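Local coordinates for B12-binding domain-containing protein (Kitasatospora setae, PDB 6WTE) that probably transfers methyl groups as a cobalamin-dependent radical SAM-family methylase that works by non-radical chemistry and carries a [4Fe-4S] cluster, at residues Gln193-Ser201 with Ser251-Gln262. Residues are numbered along the deposited sequence; the frame is centred on the assembly and turned at random.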
# COMPACT_ATOMS: atom_id res chain seq x y z
N GLN A 193 -1.43 -8.60 -18.06
CA GLN A 193 -0.00 -8.87 -18.13
C GLN A 193 0.62 -8.43 -19.45
O GLN A 193 1.83 -8.61 -19.63
CB GLN A 193 0.26 -10.35 -17.92
CG GLN A 193 -0.28 -10.91 -16.62
CD GLN A 193 -0.11 -12.41 -16.54
OE1 GLN A 193 -1.07 -13.16 -16.73
NE2 GLN A 193 1.11 -12.86 -16.28
N LEU A 194 -0.16 -7.88 -20.37
CA LEU A 194 0.31 -7.58 -21.72
C LEU A 194 0.51 -6.10 -21.98
O LEU A 194 1.53 -5.71 -22.55
CB LEU A 194 -0.67 -8.15 -22.75
CG LEU A 194 -0.88 -9.66 -22.74
CD1 LEU A 194 -1.94 -10.08 -23.75
CD2 LEU A 194 0.43 -10.37 -23.03
N SER A 195 -0.43 -5.26 -21.58
CA SER A 195 -0.45 -3.89 -22.08
C SER A 195 0.63 -3.03 -21.43
O SER A 195 1.05 -3.27 -20.30
CB SER A 195 -1.81 -3.23 -21.84
OG SER A 195 -2.87 -4.07 -22.25
N VAL A 196 1.05 -2.01 -22.17
CA VAL A 196 1.77 -0.89 -21.58
C VAL A 196 0.72 0.03 -20.97
O VAL A 196 -0.21 0.47 -21.65
CB VAL A 196 2.60 -0.15 -22.64
CG1 VAL A 196 3.21 1.11 -22.06
CG2 VAL A 196 3.67 -1.07 -23.21
N TYR A 197 0.86 0.33 -19.68
CA TYR A 197 -0.08 1.23 -19.03
C TYR A 197 0.27 2.66 -19.44
O TYR A 197 1.41 3.09 -19.27
CB TYR A 197 -0.04 1.06 -17.51
CG TYR A 197 -0.21 -0.37 -17.03
CD1 TYR A 197 -0.97 -1.30 -17.74
CD2 TYR A 197 0.40 -0.79 -15.86
CE1 TYR A 197 -1.11 -2.61 -17.29
CE2 TYR A 197 0.26 -2.08 -15.40
CZ TYR A 197 -0.49 -2.99 -16.12
OH TYR A 197 -0.61 -4.28 -15.65
N ARG A 198 -0.69 3.37 -20.03
CA ARG A 198 -0.41 4.70 -20.56
C ARG A 198 -0.35 5.69 -19.40
O ARG A 198 -1.28 5.79 -18.60
CB ARG A 198 -1.45 5.09 -21.61
CG ARG A 198 -1.29 4.28 -22.89
CD ARG A 198 -2.21 4.73 -24.02
NE ARG A 198 -3.60 4.40 -23.76
CZ ARG A 198 -4.18 3.25 -24.11
NH1 ARG A 198 -3.48 2.31 -24.74
NH2 ARG A 198 -5.46 3.04 -23.83
N ARG A 199 0.77 6.40 -19.31
CA ARG A 199 1.03 7.36 -18.24
C ARG A 199 1.12 8.73 -18.88
O ARG A 199 2.09 9.03 -19.58
CB ARG A 199 2.31 7.02 -17.48
CG ARG A 199 2.50 5.53 -17.21
CD ARG A 199 1.39 4.96 -16.30
NE ARG A 199 1.43 5.51 -14.95
CZ ARG A 199 2.34 5.18 -14.03
NH1 ARG A 199 3.30 4.31 -14.34
NH2 ARG A 199 2.31 5.73 -12.82
N ARG A 200 0.11 9.56 -18.65
CA ARG A 200 -0.01 10.84 -19.33
C ARG A 200 0.26 11.98 -18.37
O ARG A 200 0.22 11.82 -17.15
CB ARG A 200 -1.41 10.99 -19.95
CG ARG A 200 -1.77 9.94 -20.99
CD ARG A 200 -3.22 10.09 -21.42
NE ARG A 200 -3.57 9.30 -22.60
CZ ARG A 200 -4.39 8.25 -22.59
NH1 ARG A 200 -4.96 7.85 -21.45
NH2 ARG A 200 -4.65 7.60 -23.71
N SER A 201 0.56 13.14 -18.94
CA SER A 201 0.79 14.35 -18.16
C SER A 201 0.17 15.54 -18.89
O SER A 201 0.23 15.61 -20.12
CB SER A 201 2.28 14.61 -17.93
OG SER A 201 2.85 13.58 -17.15
N SER A 251 6.79 -4.57 -22.04
CA SER A 251 5.77 -3.59 -21.71
C SER A 251 6.17 -2.77 -20.49
O SER A 251 5.97 -1.55 -20.46
CB SER A 251 4.42 -4.28 -21.46
OG SER A 251 3.98 -4.95 -22.63
N VAL A 252 6.73 -3.42 -19.46
CA VAL A 252 7.20 -2.70 -18.28
C VAL A 252 8.25 -1.67 -18.68
O VAL A 252 8.17 -0.49 -18.29
CB VAL A 252 7.75 -3.67 -17.23
CG1 VAL A 252 8.18 -2.91 -15.99
CG2 VAL A 252 6.71 -4.71 -16.86
N VAL A 253 9.26 -2.09 -19.45
CA VAL A 253 10.33 -1.16 -19.78
C VAL A 253 9.83 -0.06 -20.71
O VAL A 253 10.26 1.10 -20.61
CB VAL A 253 11.55 -1.90 -20.36
CG1 VAL A 253 12.69 -0.93 -20.58
CG2 VAL A 253 11.98 -3.02 -19.40
N ASP A 254 8.91 -0.39 -21.64
CA ASP A 254 8.28 0.65 -22.46
C ASP A 254 7.64 1.73 -21.59
O ASP A 254 7.77 2.93 -21.86
CB ASP A 254 7.19 0.05 -23.37
CG ASP A 254 7.75 -0.58 -24.64
OD1 ASP A 254 8.98 -0.55 -24.87
OD2 ASP A 254 6.92 -1.08 -25.43
N GLU A 255 6.92 1.30 -20.54
CA GLU A 255 6.27 2.25 -19.64
C GLU A 255 7.28 3.10 -18.88
O GLU A 255 7.11 4.32 -18.76
CB GLU A 255 5.38 1.49 -18.66
CG GLU A 255 4.59 2.38 -17.72
CD GLU A 255 3.58 1.58 -16.92
OE1 GLU A 255 3.24 0.46 -17.37
OE2 GLU A 255 3.12 2.07 -15.87
N MET A 256 8.34 2.47 -18.35
CA MET A 256 9.39 3.22 -17.68
C MET A 256 10.05 4.21 -18.63
O MET A 256 10.37 5.33 -18.24
CB MET A 256 10.44 2.27 -17.11
CG MET A 256 9.89 1.31 -16.08
SD MET A 256 11.11 0.11 -15.54
CE MET A 256 12.17 1.15 -14.53
N GLU A 257 10.26 3.80 -19.88
CA GLU A 257 10.85 4.69 -20.86
C GLU A 257 9.94 5.88 -21.13
O GLU A 257 10.41 7.01 -21.26
CB GLU A 257 11.15 3.93 -22.15
CG GLU A 257 12.05 4.67 -23.13
CD GLU A 257 12.39 3.83 -24.34
OE1 GLU A 257 12.78 2.65 -24.16
OE2 GLU A 257 12.28 4.34 -25.47
N SER A 258 8.62 5.63 -21.20
CA SER A 258 7.66 6.71 -21.41
C SER A 258 7.68 7.70 -20.25
O SER A 258 7.64 8.92 -20.47
CB SER A 258 6.26 6.14 -21.59
OG SER A 258 5.32 7.18 -21.81
N LEU A 259 7.74 7.20 -19.02
CA LEU A 259 7.89 8.08 -17.86
C LEU A 259 9.17 8.91 -17.98
O LEU A 259 9.13 10.14 -17.83
CB LEU A 259 7.91 7.25 -16.58
CG LEU A 259 6.58 6.59 -16.20
CD1 LEU A 259 6.75 5.69 -14.98
CD2 LEU A 259 5.54 7.67 -15.95
N ALA A 260 10.30 8.26 -18.26
CA ALA A 260 11.57 8.98 -18.32
C ALA A 260 11.56 10.02 -19.43
O ALA A 260 12.19 11.08 -19.29
CB ALA A 260 12.72 8.00 -18.53
N ALA A 261 10.87 9.74 -20.54
CA ALA A 261 10.83 10.70 -21.64
C ALA A 261 10.14 11.99 -21.22
O ALA A 261 10.47 13.06 -21.75
CB ALA A 261 10.12 10.08 -22.84
N GLN A 262 9.18 11.92 -20.30
CA GLN A 262 8.50 13.11 -19.80
C GLN A 262 9.28 13.81 -18.69
O GLN A 262 8.78 14.80 -18.15
CB GLN A 262 7.11 12.75 -19.27
CG GLN A 262 6.26 11.93 -20.21
CD GLN A 262 4.99 11.43 -19.54
OE1 GLN A 262 4.27 12.20 -18.90
NE2 GLN A 262 4.74 10.13 -19.64
O HOH W 1 3.03 5.40 -21.12
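The loop between strand 174-175 and helix 209-214, extended from Ser195 to Ser201, runs along helix 249-261 of the radical SAM core and meets it through Ser251, Glu255, Leu259 and, past its end, Gln262. At one end Ser251 OG donates to Leu194 O at 2.6 Å, and Val196 lays CG2 against Ser251 CA (3.6 Å). Midway, Glu255 holds CG anti to its backbone N (chi1 -177°) and reaches out to the loop. Its OE2 takes Arg199 NH1 at 2.7 Å on the anti lone pair, a salt bridge with carboxylate and guanidinium planes 87° apart; OE1 receives a weak bond from Tyr197 N. Arg199 reaches this position by folding at chi2 and chi3, and Leu259 CD2 packs 3.6 Å from its CB and over one guanidinium face. Arg247 and Tyr20 also bind the carboxylate, while Asp23 pairs with Arg199 NE, so helix 20-31 of the Rossmann-like B12 domain is tied into the polar network around the buried Arg199-Glu255 pair. Water 1 links Arg199 N to Ser258 OG. Beyond the last helical residue, the Gln262 amide bridges two loop groups: NE2 donates to Arg199 O at 2.9 Å, and OE1 accepts from Ser201 OG at 2.6 Å, nearly in line with its C=O. Replacing Gln262 with a leucine would probably leave Arg199 O without its amide donor and cost Ser201 OG a partner, loosening this end of the loop.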